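Local coordinates for gala protein type 1, 3 or 4 (Legionella pneumophila subsp. pneumophila, PDB 4XA9), which is a leucine-rich-repeat protein that probably binds small GTPases and may stimulate their GTPase activity, at residues A[154-159]-A[179-184]; A[174-179]-A[199-204]; A[205-210]-A[230-235]; A[220-225]-A[239-244]. All blocks are in the same frame, centred on the assembly; numbering follows the deposited sequence. Where two conformers were deposited one is given.

In the fold
All four contacts join successive turns of a leucine-rich-repeat solenoid, in which a mostly parallel sheet lines one side and helices the other. Contacts 1 and 2 share Ala179 and helix 176-184: the first packs that helix against helix 151-159 through apolar packing, without a hydrogen bond, the second ties its first turn to the turn leading into helix 203-207 through a carboxylate. Contact 3 goes on from helix 203-207 to the loop after helix 224-230, where amide and guanidinium groups seek backbone carbonyls in a setting partly buried, partly exposed. Contact 4 is the buried one, an asparagine side chain between loops, and meets contact 3 through Leu230 and Leu241.

Contact 1: residues A[154-159]-A[179-184]; sequences GVIALA and AIELAK
Leu182 of helix 176-184 reaches across to Val155 and Ala159 of helix 151-159. From its CB the side chain runs to CG, set opposite the carbonyl carbon (chi1 -76°), and this brings its methyls to the neighbouring helix. CG comes near Val155 O; CD1 then meets Val155 CB at 3.8 Å, while CD2 touches two things, Val155 O and, at 3.7 Å, Ala159 CB. That carbonyl is already engaged inside its own helix, accepting from Ala159 N, so the methyl merely rests on it. Ala159 CB also sits 3.7 Å from Glu181 O, and such a small side chain lets the two backbones come close here. Beyond it, Ile156 and Glu181 cross obliquely, Ile156 CG1 lying 3.7 Å from Glu181 CG. The glutamate touches with its aliphatic part, its chain bending at chi2 (-50°) while CB and CG face Ile156. The segments run nearly parallel, 8° apart with axes 8.4 Å from each other, as neighbouring helices on the outer side of a leucine-rich-repeat solenoid. Ala159 O also accepts from Asn185 ND2 just past the second segment. Between the two segments themselves no hydrogen bond forms, so their cohesion comes from dispersion and the burial of apolar surface.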
loop_
_atom_site.group_PDB
_atom_site.type_symbol
_atom_site.label_atom_id
_atom_site.label_comp_id
_atom_site.label_asym_id
_atom_site.label_seq_id
_atom_site.Cartn_x
_atom_site.Cartn_y
_atom_site.Cartn_z
ATOM N N GLY A 154 14.996 -0.755 15.869
ATOM C CA GLY A 154 13.562 -0.753 16.066
ATOM C C GLY A 154 12.931 -2.117 16.295
ATOM O O GLY A 154 12.226 -2.313 17.286
ATOM N N VAL A 155 13.165 -3.058 15.382
ATOM C CA VAL A 155 12.524 -4.366 15.472
ATOM C C VAL A 155 13.185 -5.243 16.537
ATOM O O VAL A 155 12.577 -6.190 17.039
ATOM C CB VAL A 155 12.535 -5.110 14.115
ATOM C CG1 VAL A 155 11.709 -4.348 13.086
ATOM C CG2 VAL A 155 13.952 -5.335 13.620
ATOM N N ILE A 156 14.429 -4.926 16.882
ATOM C CA ILE A 156 15.086 -5.607 17.990
ATOM C C ILE A 156 14.348 -5.260 19.284
ATOM O O ILE A 156 14.091 -6.133 20.112
ATOM C CB ILE A 156 16.581 -5.232 18.079
ATOM C CG1 ILE A 156 17.356 -5.929 16.959
ATOM C CG2 ILE A 156 17.161 -5.625 19.429
ATOM C CD1 ILE A 156 18.791 -5.477 16.822
ATOM N N ALA A 157 13.977 -3.993 19.443
ATOM C CA ALA A 157 13.188 -3.584 20.601
ATOM C C ALA A 157 11.835 -4.287 20.591
ATOM O O ALA A 157 11.414 -4.850 21.600
ATOM C CB ALA A 157 13.007 -2.073 20.630
ATOM N N LEU A 158 11.169 -4.276 19.440
ATOM C CA LEU A 158 9.870 -4.931 19.303
ATOM C C LEU A 158 9.942 -6.425 19.609
ATOM O O LEU A 158 9.004 -6.992 20.171
ATOM C CB LEU A 158 9.307 -4.717 17.896
ATOM C CG LEU A 158 8.886 -3.288 17.539
ATOM C CD1 LEU A 158 8.558 -3.189 16.053
ATOM C CD2 LEU A 158 7.689 -2.856 18.380
ATOM N N ALA A 159 11.057 -7.056 19.248
ATOM C CA ALA A 159 11.231 -8.488 19.470
ATOM C C ALA A 159 11.184 -8.840 20.957
ATOM O O ALA A 159 10.842 -9.967 21.322
ATOM C CB ALA A 159 12.546 -8.965 18.858
ATOM N N ALA A 179 16.120 -9.190 11.792
ATOM C CA ALA A 179 15.327 -10.376 11.487
ATOM C C ALA A 179 15.713 -11.544 12.387
ATOM O O ALA A 179 14.851 -12.294 12.843
ATOM C CB ALA A 179 15.483 -10.756 10.022
ATOM N N ILE A 180 17.007 -11.692 12.650
ATOM C CA ILE A 180 17.476 -12.767 13.517
ATOM C C ILE A 180 16.912 -12.621 14.934
ATOM O O ILE A 180 16.498 -13.607 15.547
ATOM C CB ILE A 180 19.020 -12.825 13.544
ATOM C CG1 ILE A 180 19.532 -13.379 12.214
ATOM C CG2 ILE A 180 19.512 -13.714 14.686
ATOM C CD1 ILE A 180 21.033 -13.262 12.018
ATOM N N GLU A 181 16.856 -11.395 15.448
ATOM C CA GLU A 181 16.310 -11.192 16.789
ATOM C C GLU A 181 14.807 -11.478 16.817
ATOM O O GLU A 181 14.294 -12.049 17.779
ATOM C CB GLU A 181 16.607 -9.775 17.288
ATOM C CG GLU A 181 18.099 -9.500 17.418
ATOM C CD GLU A 181 18.830 -10.590 18.192
ATOM O OE1 GLU A 181 18.385 -10.940 19.309
ATOM O OE2 GLU A 181 19.839 -11.113 17.668
ATOM N N LEU A 182 14.103 -11.103 15.754
ATOM C CA LEU A 182 12.692 -11.452 15.634
ATOM C C LEU A 182 12.509 -12.970 15.543
ATOM O O LEU A 182 11.550 -13.521 16.080
ATOM C CB LEU A 182 12.071 -10.768 14.413
ATOM C CG LEU A 182 11.783 -9.274 14.572
ATOM C CD1 LEU A 182 11.379 -8.658 13.240
ATOM C CD2 LEU A 182 10.697 -9.045 15.611
ATOM N N ALA A 183 13.429 -13.642 14.861
ATOM C CA ALA A 183 13.367 -15.093 14.739
ATOM C C ALA A 183 13.516 -15.769 16.099
ATOM O O ALA A 183 12.871 -16.786 16.366
ATOM C CB ALA A 183 14.442 -15.593 13.783
ATOM N N LYS A 184 14.362 -15.196 16.951
ATOM C CA LYS A 184 14.615 -15.749 18.278
ATOM C C LYS A 184 13.405 -15.606 19.203
ATOM O O LYS A 184 13.269 -16.353 20.176
ATOM C CB LYS A 184 15.842 -15.084 18.909
ATOM C CG LYS A 184 17.156 -15.433 18.224
ATOM C CD LYS A 184 18.343 -14.752 18.892
ATOM C CE LYS A 184 19.645 -15.123 18.195
ATOM N NZ LYS A 184 20.825 -14.439 18.797
#

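Contact 2: residues A[174-179]-A[199-204]; sequences VSDIGA and TDKSTL
The carboxylate of Asp176 is the flat group here, and Thr199 and Ser202 supply its partners. Thr199 N meets OD1 on the syn side, 22° out of the carboxylate plane, and Ser202 OG meets the same oxygen on the anti side, 26° out of it, so neither donor stands squarely over a face. The contact links two neighbouring turns of the leucine-rich-repeat solenoid: Asp176 opens helix 176-184, and Thr199 lies ahead of helix 203-207. The Thr199 N bond to Asp176 OD1 is 2.7 Å long and nearly straight (171°); that from Ser202 OG to OD1 is 2.6 Å. The other oxygen, OD2, lies very close to Thr199 OG1, a bond whose shortness makes its exact length doubtful. The two donors on OD1 help to hold the carboxylate's rotation and would probably favour its charged form. Thr199 OG1, placed between its own backbone N and carbonyl carbon, also accepts from Lys201 N, making an ST turn that shapes the approach to the next helix. Lys201 contributes its CB, 3.5 Å from Asp176 OD2, while its distant ammonium group forms no salt bridge with the aspartate. Just ahead of Asp176, Ser175 is the N-cap, with a weak capping bond to Ile177 N; its OG also bonds to Asp152. One helical turn on, Ala179 CB approaches Ser202 OG to 3.5 Å.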
loop_
_atom_site.group_PDB
_atom_site.type_symbol
_atom_site.label_atom_id
_atom_site.label_comp_id
_atom_site.label_asym_id
_atom_site.label_seq_id
_atom_site.Cartn_x
_atom_site.Cartn_y
_atom_site.Cartn_z
ATOM N N VAL A 174 14.712 -3.280 7.558
ATOM C CA VAL A 174 15.199 -4.345 8.425
ATOM C C VAL A 174 16.240 -5.205 7.709
ATOM O O VAL A 174 16.009 -5.666 6.587
ATOM C CB VAL A 174 14.042 -5.249 8.901
ATOM C CG1 VAL A 174 14.574 -6.423 9.702
ATOM C CG2 VAL A 174 13.044 -4.451 9.716
ATOM N N SER A 175 17.388 -5.420 8.347
ATOM C CA SER A 175 18.385 -6.339 7.799
ATOM C C SER A 175 18.397 -7.641 8.593
ATOM O O SER A 175 17.527 -7.867 9.426
ATOM C CB SER A 175 19.779 -5.709 7.812
ATOM O OG SER A 175 20.270 -5.611 9.139
ATOM N N ASP A 176 19.401 -8.481 8.341
ATOM C CA ASP A 176 19.531 -9.768 9.021
ATOM C C ASP A 176 19.637 -9.614 10.527
ATOM O O ASP A 176 19.143 -10.454 11.274
ATOM C CB ASP A 176 20.749 -10.535 8.498
ATOM C CG ASP A 176 20.539 -11.083 7.098
ATOM O OD1 ASP A 176 19.434 -11.592 6.823
ATOM O OD2 ASP A 176 21.480 -11.012 6.277
ATOM N N ILE A 177 20.284 -8.538 10.967
ATOM C CA ILE A 177 20.446 -8.249 12.388
ATOM C C ILE A 177 19.105 -8.188 13.116
ATOM O O ILE A 177 18.928 -8.784 14.182
ATOM C CB ILE A 177 21.175 -6.910 12.606
ATOM C CG1 ILE A 177 22.507 -6.897 11.852
ATOM C CG2 ILE A 177 21.373 -6.641 14.091
ATOM C CD1 ILE A 177 23.446 -7.996 12.265
ATOM N N GLY A 178 18.167 -7.450 12.537
ATOM C CA GLY A 178 16.848 -7.319 13.128
ATOM C C GLY A 178 16.040 -8.588 12.972
ATOM O O GLY A 178 15.361 -9.021 13.900
ATOM N N ALA A 179 16.120 -9.190 11.792
ATOM C CA ALA A 179 15.327 -10.376 11.487
ATOM C C ALA A 179 15.713 -11.544 12.387
ATOM O O ALA A 179 14.851 -12.294 12.843
ATOM C CB ALA A 179 15.483 -10.756 10.022
ATOM N N THR A 199 18.609 -11.661 4.255
ATOM C CA THR A 199 19.294 -12.630 3.395
ATOM C C THR A 199 19.181 -14.047 3.936
ATOM O O THR A 199 18.445 -14.299 4.891
ATOM C CB THR A 199 20.794 -12.299 3.225
ATOM O OG1 THR A 199 21.492 -12.580 4.447
ATOM C CG2 THR A 199 20.982 -10.835 2.852
ATOM N N ASP A 200 19.921 -14.965 3.318
ATOM C CA ASP A 200 19.983 -16.353 3.770
ATOM C C ASP A 200 20.503 -16.481 5.198
ATOM O O ASP A 200 20.239 -17.474 5.867
ATOM C CB ASP A 200 20.873 -17.189 2.838
ATOM C CG ASP A 200 20.234 -17.441 1.490
ATOM O OD1 ASP A 200 19.000 -17.272 1.367
ATOM O OD2 ASP A 200 20.963 -17.819 0.554
ATOM N N LYS A 201 21.251 -15.482 5.655
ATOM C CA LYS A 201 21.795 -15.479 7.011
ATOM C C LYS A 201 20.723 -15.594 8.104
ATOM O O LYS A 201 20.986 -16.131 9.179
ATOM C CB LYS A 201 22.613 -14.207 7.250
ATOM C CG LYS A 201 24.095 -14.446 7.468
ATOM C CD LYS A 201 24.683 -13.416 8.425
ATOM C CE LYS A 201 24.030 -13.510 9.798
ATOM N NZ LYS A 201 24.591 -12.532 10.774
ATOM N N SER A 202 19.525 -15.083 7.841
ATOM C CA SER A 202 18.472 -15.133 8.854
ATOM C C SER A 202 17.750 -16.468 8.900
ATOM O O SER A 202 17.083 -16.781 9.889
ATOM C CB SER A 202 17.438 -14.032 8.619
ATOM O OG SER A 202 18.017 -12.746 8.723
ATOM N N THR A 203 17.863 -17.255 7.833
ATOM C CA THR A 203 16.900 -18.331 7.633
ATOM C C THR A 203 17.075 -19.491 8.603
ATOM O O THR A 203 16.085 -20.130 8.975
ATOM C CB THR A 203 16.939 -18.856 6.193
ATOM O OG1 THR A 203 18.231 -19.398 5.911
ATOM C CG2 THR A 203 16.626 -17.719 5.212
ATOM N N LEU A 204 18.310 -19.760 9.028
ATOM C CA LEU A 204 18.538 -20.810 10.015
ATOM C C LEU A 204 17.770 -20.485 11.298
ATOM O O LEU A 204 17.119 -21.350 11.883
ATOM C CB LEU A 204 20.033 -20.990 10.311
ATOM C CG LEU A 204 20.346 -21.935 11.471
ATOM C CD1 LEU A 204 19.801 -23.319 11.179
ATOM C CD2 LEU A 204 21.846 -21.989 11.755
#

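Contact 3: residues A[205-210]-A[230-235]; sequences HFANNT and LETNTR
Asn233 and Arg235 direct their side-chain nitrogens at carbonyl oxygens of Phe206 and Asn209. The contact joins the C-terminal end of helix 203-207 to the loop that follows helix 224-230, in adjacent turns of the leucine-rich-repeat solenoid. Among the hydrogen bonds, Asn233 ND2 to Phe206 O is well formed: 2.9 Å, with the donor in the carbonyl plane and the acceptor almost in the amide plane. CG of Asn233 stands opposite its backbone N (chi1 -170°), which points the amide at the end of helix 203-207. A weak bond leads from ND2 on to Asn209 O. That oxygen is also taken by Arg235 NH2 at 2.7 Å, Asn209 O lying 25° out of the guanidinium plane, and weakly by NE. Asn233 OD1 in turn accepts from Arg235 N, an Asx turn that helps to position the arginine. Asn209 itself turns its polar end elsewhere, OD1 accepting from Ser211 N and Leu212 N and ND2 donating to Ala183 O of helix 176-184.

Water carries a second set of links. One molecule donates to Ala207 O and to Thr232 OG1, a hydroxyl also bonded to Ile229 O; another, beside Asn209 OD1, accepts from Asn233 ND2 and Arg235 NE.

Packing completes the contact. Thr210 CG2 lies 4.3 Å above one face of the Arg235 guanidinium. Ala207 CB rests against Thr232 OG1, and deeper in, towards Leu215 of strand 214-216, Leu230 CD2 reaches Phe206 CB at 3.6 Å.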
loop_
_atom_site.group_PDB
_atom_site.type_symbol
_atom_site.label_atom_id
_atom_site.label_comp_id
_atom_site.label_asym_id
_atom_site.label_seq_id
_atom_site.Cartn_x
_atom_site.Cartn_y
_atom_site.Cartn_z
ATOM N N HIS A 205 17.812 -19.227 11.709
ATOM C CA HIS A 205 17.115 -18.815 12.922
ATOM C C HIS A 205 15.601 -18.938 12.794
ATOM O O HIS A 205 14.920 -19.223 13.783
ATOM C CB HIS A 205 17.510 -17.389 13.294
ATOM C CG HIS A 205 18.968 -17.244 13.593
ATOM N ND1 HIS A 205 19.500 -17.505 14.837
ATOM C CD2 HIS A 205 20.012 -16.899 12.801
ATOM C CE1 HIS A 205 20.806 -17.312 14.804
ATOM N NE2 HIS A 205 21.142 -16.945 13.579
ATOM N N PHE A 206 15.072 -18.737 11.588
ATOM C CA PHE A 206 13.641 -18.938 11.369
ATOM C C PHE A 206 13.321 -20.430 11.259
ATOM O O PHE A 206 12.235 -20.864 11.628
ATOM C CB PHE A 206 13.151 -18.202 10.111
ATOM C CG PHE A 206 13.006 -16.708 10.286
ATOM C CD1 PHE A 206 12.091 -16.178 11.191
ATOM C CD2 PHE A 206 13.766 -15.834 9.526
ATOM C CE1 PHE A 206 11.957 -14.807 11.344
ATOM C CE2 PHE A 206 13.638 -14.464 9.673
ATOM C CZ PHE A 206 12.728 -13.949 10.586
ATOM N N ALA A 207 14.253 -21.221 10.736
ATOM C CA ALA A 207 14.043 -22.664 10.701
ATOM C C ALA A 207 13.984 -23.220 12.125
ATOM O O ALA A 207 13.257 -24.176 12.399
ATOM C CB ALA A 207 15.143 -23.362 9.901
ATOM N N ASN A 208 14.739 -22.616 13.037
ATOM C CA ASN A 208 14.766 -23.120 14.410
ATOM C C ASN A 208 13.764 -22.417 15.335
ATOM O O ASN A 208 13.646 -22.762 16.514
ATOM C CB ASN A 208 16.183 -23.019 14.982
ATOM C CG ASN A 208 17.133 -24.043 14.370
ATOM O OD1 ASN A 208 16.704 -25.086 13.874
ATOM N ND2 ASN A 208 18.429 -23.757 14.426
ATOM N N ASN A 209 13.048 -21.436 14.798
ATOM C CA ASN A 209 11.928 -20.823 15.504
ATOM C C ASN A 209 10.836 -21.859 15.781
ATOM O O ASN A 209 10.559 -22.717 14.939
ATOM C CB ASN A 209 11.366 -19.655 14.682
ATOM C CG ASN A 209 10.104 -19.063 15.282
ATOM O OD1 ASN A 209 9.019 -19.622 15.136
ATOM N ND2 ASN A 209 10.237 -17.916 15.936
ATOM N N THR A 210 10.209 -21.786 16.953
ATOM C CA THR A 210 9.190 -22.768 17.312
ATOM C C THR A 210 7.796 -22.166 17.497
ATOM O O THR A 210 6.844 -22.888 17.788
ATOM C CB THR A 210 9.559 -23.501 18.612
ATOM O OG1 THR A 210 9.730 -22.545 19.668
ATOM C CG2 THR A 210 10.847 -24.306 18.434
ATOM N N LEU A 230 14.381 -22.640 5.227
ATOM C CA LEU A 230 13.076 -22.220 5.734
ATOM C C LEU A 230 12.052 -23.347 5.645
ATOM O O LEU A 230 11.232 -23.524 6.547
ATOM C CB LEU A 230 12.571 -20.989 4.970
ATOM C CG LEU A 230 13.311 -19.664 5.214
ATOM C CD1 LEU A 230 12.821 -18.583 4.264
ATOM C CD2 LEU A 230 13.152 -19.199 6.654
ATOM N N GLU A 231 12.114 -24.126 4.569
ATOM C CA GLU A 231 11.154 -25.208 4.369
ATOM C C GLU A 231 11.361 -26.416 5.299
ATOM O O GLU A 231 10.526 -27.320 5.314
ATOM C CB GLU A 231 11.176 -25.659 2.908
ATOM C CG GLU A 231 10.526 -24.639 1.958
ATOM C CD GLU A 231 10.504 -25.091 0.503
ATOM O OE1 GLU A 231 11.301 -25.977 0.131
ATOM O OE2 GLU A 231 9.691 -24.543 -0.274
ATOM N N THR A 232 12.444 -26.438 6.077
ATOM C CA THR A 232 12.604 -27.495 7.080
ATOM C C THR A 232 11.688 -27.252 8.282
ATOM O O THR A 232 11.390 -28.175 9.044
ATOM C CB THR A 232 14.064 -27.636 7.598
ATOM O OG1 THR A 232 14.483 -26.423 8.238
ATOM C CG2 THR A 232 15.034 -27.993 6.461
ATOM N N ASN A 233 11.245 -26.010 8.458
ATOM C CA ASN A 233 10.306 -25.686 9.529
ATOM C C ASN A 233 8.874 -25.981 9.100
ATOM O O ASN A 233 8.254 -25.183 8.390
ATOM C CB ASN A 233 10.435 -24.213 9.940
ATOM C CG ASN A 233 9.663 -23.888 11.208
ATOM O OD1 ASN A 233 8.722 -24.597 11.582
ATOM N ND2 ASN A 233 10.049 -22.805 11.872
ATOM N N THR A 234 8.346 -27.115 9.550
ATOM C CA THR A 234 7.020 -27.558 9.128
ATOM C C THR A 234 5.903 -26.933 9.967
ATOM O O THR A 234 4.721 -27.112 9.668
ATOM C CB THR A 234 6.897 -29.082 9.198
ATOM O OG1 THR A 234 7.123 -29.516 10.543
ATOM C CG2 THR A 234 7.928 -29.732 8.285
ATOM N N ARG A 235 6.280 -26.207 11.016
ATOM C CA ARG A 235 5.312 -25.470 11.821
ATOM C C ARG A 235 4.731 -24.308 11.023
ATOM O O ARG A 235 3.592 -23.886 11.239
ATOM C CB ARG A 235 5.960 -24.950 13.102
ATOM C CG ARG A 235 6.364 -26.039 14.080
ATOM C CD ARG A 235 7.225 -25.482 15.207
ATOM N NE ARG A 235 8.519 -24.998 14.729
ATOM C CZ ARG A 235 9.578 -25.781 14.539
ATOM N NH1 ARG A 235 9.486 -27.081 14.784
ATOM N NH2 ARG A 235 10.726 -25.274 14.105
HETATM O O HOH W 1 13.695 -26.624 11.019
HETATM O O HOH W 2 7.942 -21.976 13.920
#

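Contact 4: residues A[220-225]-A[239-244]; sequences NQITAA and LDLIGN
Asn244 OD1 accepts from two backbone amides of the facing loop, Asn220 N at 2.9 Å and Ile222 N at 3.1 Å. The segments belong to the beta-alpha-beta unit formed by strand 214-216, helix 224-230 and strand 238-240, in the leucine-rich-repeat solenoid, and the asparagine stitches the loop before that helix to the loop after the last strand. The two donors come from opposite faces of the amide, 56° and 36° out of the carbonyl plane, so OD1 is held from above and below. Its ND2 donates at 2.7 Å to Leu241 O within its own beta turn, a type II turn running from Leu241 to Asn244, and also to Leu217 O. Every polar atom of this buried amide therefore has a partner, and its rotation is set. Asn220 follows a similar scheme one turn earlier, its ND2 donating to Leu193 O and its OD1 accepting from Ile198 N. A water donates to both Asn220 O and Gly243 O, bridging the loops a second time. Asp240 OD1 accepts from Ile242 N, an Asx turn where the strand ends, and an aromatic side chain of the other protein chain packs on Asp240 and Ile242.

Around this polar core lies the packing. Ile222 CB stands 3.5 Å from Asn244 OD1, while the isoleucine meets the side chain of Leu241 at about a right angle, Ile222 CD1 touching Leu241 CD2 at 3.9 Å.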
loop_
_atom_site.group_PDB
_atom_site.type_symbol
_atom_site.label_atom_id
_atom_site.label_comp_id
_atom_site.label_asym_id
_atom_site.label_seq_id
_atom_site.Cartn_x
_atom_site.Cartn_y
_atom_site.Cartn_z
ATOM N N ASN A 220 12.934 -10.007 -0.537
ATOM C CA ASN A 220 14.167 -9.739 0.175
ATOM C C ASN A 220 15.325 -10.235 -0.686
ATOM O O ASN A 220 15.240 -10.174 -1.913
ATOM C CB ASN A 220 14.159 -10.394 1.557
ATOM C CG ASN A 220 13.338 -9.602 2.575
ATOM O OD1 ASN A 220 13.787 -8.571 3.064
ATOM N ND2 ASN A 220 12.157 -10.099 2.917
ATOM N N GLN A 221 16.390 -10.731 -0.060
ATOM C CA GLN A 221 17.567 -11.188 -0.799
ATOM C C GLN A 221 17.795 -12.692 -0.609
ATOM O O GLN A 221 18.894 -13.196 -0.824
ATOM C CB GLN A 221 18.812 -10.420 -0.351
ATOM C CG GLN A 221 18.710 -8.910 -0.479
ATOM C CD GLN A 221 19.902 -8.197 0.142
ATOM O OE1 GLN A 221 21.000 -8.753 0.238
ATOM N NE2 GLN A 221 19.685 -6.962 0.586
ATOM N N ILE A 222 16.752 -13.399 -0.193
ATOM C CA ILE A 222 16.871 -14.816 0.127
ATOM C C ILE A 222 17.072 -15.630 -1.155
ATOM O O ILE A 222 16.443 -15.348 -2.173
ATOM C CB ILE A 222 15.630 -15.286 0.912
ATOM C CG1 ILE A 222 15.525 -14.490 2.218
ATOM C CG2 ILE A 222 15.667 -16.784 1.179
ATOM C CD1 ILE A 222 14.250 -14.745 3.007
ATOM N N THR A 223 17.970 -16.614 -1.117
ATOM C CA THR A 223 18.223 -17.447 -2.291
ATOM C C THR A 223 17.553 -18.807 -2.126
ATOM O O THR A 223 16.813 -19.024 -1.171
ATOM C CB THR A 223 19.732 -17.651 -2.540
ATOM O OG1 THR A 223 20.267 -18.561 -1.569
ATOM C CG2 THR A 223 20.476 -16.325 -2.459
ATOM N N ALA A 224 17.812 -19.722 -3.060
ATOM C CA ALA A 224 17.243 -21.065 -2.982
ATOM C C ALA A 224 17.772 -21.823 -1.766
ATOM O O ALA A 224 17.106 -22.715 -1.244
ATOM C CB ALA A 224 17.531 -21.844 -4.253
ATOM N N ALA A 225 18.973 -21.465 -1.322
ATOM C CA ALA A 225 19.571 -22.092 -0.151
ATOM C C ALA A 225 18.767 -21.733 1.091
ATOM O O ALA A 225 18.445 -22.600 1.905
ATOM C CB ALA A 225 21.028 -21.665 0.005
ATOM N N LEU A 239 4.166 -19.839 4.352
ATOM C CA LEU A 239 5.485 -19.297 4.056
ATOM C C LEU A 239 5.458 -18.569 2.720
ATOM O O LEU A 239 5.147 -19.168 1.696
ATOM C CB LEU A 239 6.529 -20.419 4.022
ATOM C CG LEU A 239 7.971 -20.007 3.723
ATOM C CD1 LEU A 239 8.528 -19.147 4.848
ATOM C CD2 LEU A 239 8.845 -21.232 3.500
ATOM N N ASP A 240 5.781 -17.279 2.725
ATOM C CA ASP A 240 5.794 -16.498 1.485
ATOM C C ASP A 240 7.189 -15.990 1.143
ATOM O O ASP A 240 7.810 -15.259 1.921
ATOM C CB ASP A 240 4.829 -15.315 1.578
ATOM C CG ASP A 240 4.843 -14.450 0.325
ATOM O OD1 ASP A 240 5.041 -14.999 -0.778
ATOM O OD2 ASP A 240 4.665 -13.217 0.446
ATOM N N LEU A 241 7.668 -16.371 -0.035
ATOM C CA LEU A 241 8.991 -15.972 -0.486
ATOM C C LEU A 241 8.969 -15.327 -1.866
ATOM O O LEU A 241 10.021 -15.111 -2.461
ATOM C CB LEU A 241 9.919 -17.182 -0.504
ATOM C CG LEU A 241 10.288 -17.740 0.865
ATOM C CD1 LEU A 241 10.959 -19.086 0.692
ATOM C CD2 LEU A 241 11.216 -16.773 1.591
ATOM N N ILE A 242 7.773 -15.050 -2.378
ATOM C CA ILE A 242 7.615 -14.411 -3.683
ATOM C C ILE A 242 8.526 -13.197 -3.837
ATOM O O ILE A 242 8.594 -12.353 -2.946
ATOM C CB ILE A 242 6.152 -13.963 -3.911
ATOM C CG1 ILE A 242 5.226 -15.178 -4.036
ATOM C CG2 ILE A 242 6.041 -13.047 -5.137
ATOM C CD1 ILE A 242 3.763 -14.813 -4.182
ATOM N N GLY A 243 9.236 -13.108 -4.956
ATOM C CA GLY A 243 10.003 -11.910 -5.243
ATOM C C GLY A 243 11.449 -11.939 -4.786
ATOM O O GLY A 243 12.206 -11.003 -5.053
ATOM N N ASN A 244 11.835 -13.006 -4.093
ATOM C CA ASN A 244 13.240 -13.240 -3.757
ATOM C C ASN A 244 14.001 -13.834 -4.940
ATOM O O ASN A 244 13.412 -14.531 -5.771
ATOM C CB ASN A 244 13.371 -14.178 -2.549
ATOM C CG ASN A 244 12.956 -13.524 -1.256
ATOM O OD1 ASN A 244 13.723 -12.766 -0.663
ATOM N ND2 ASN A 244 11.743 -13.822 -0.801
HETATM O O HOH W 3 13.837 -8.937 -4.048
#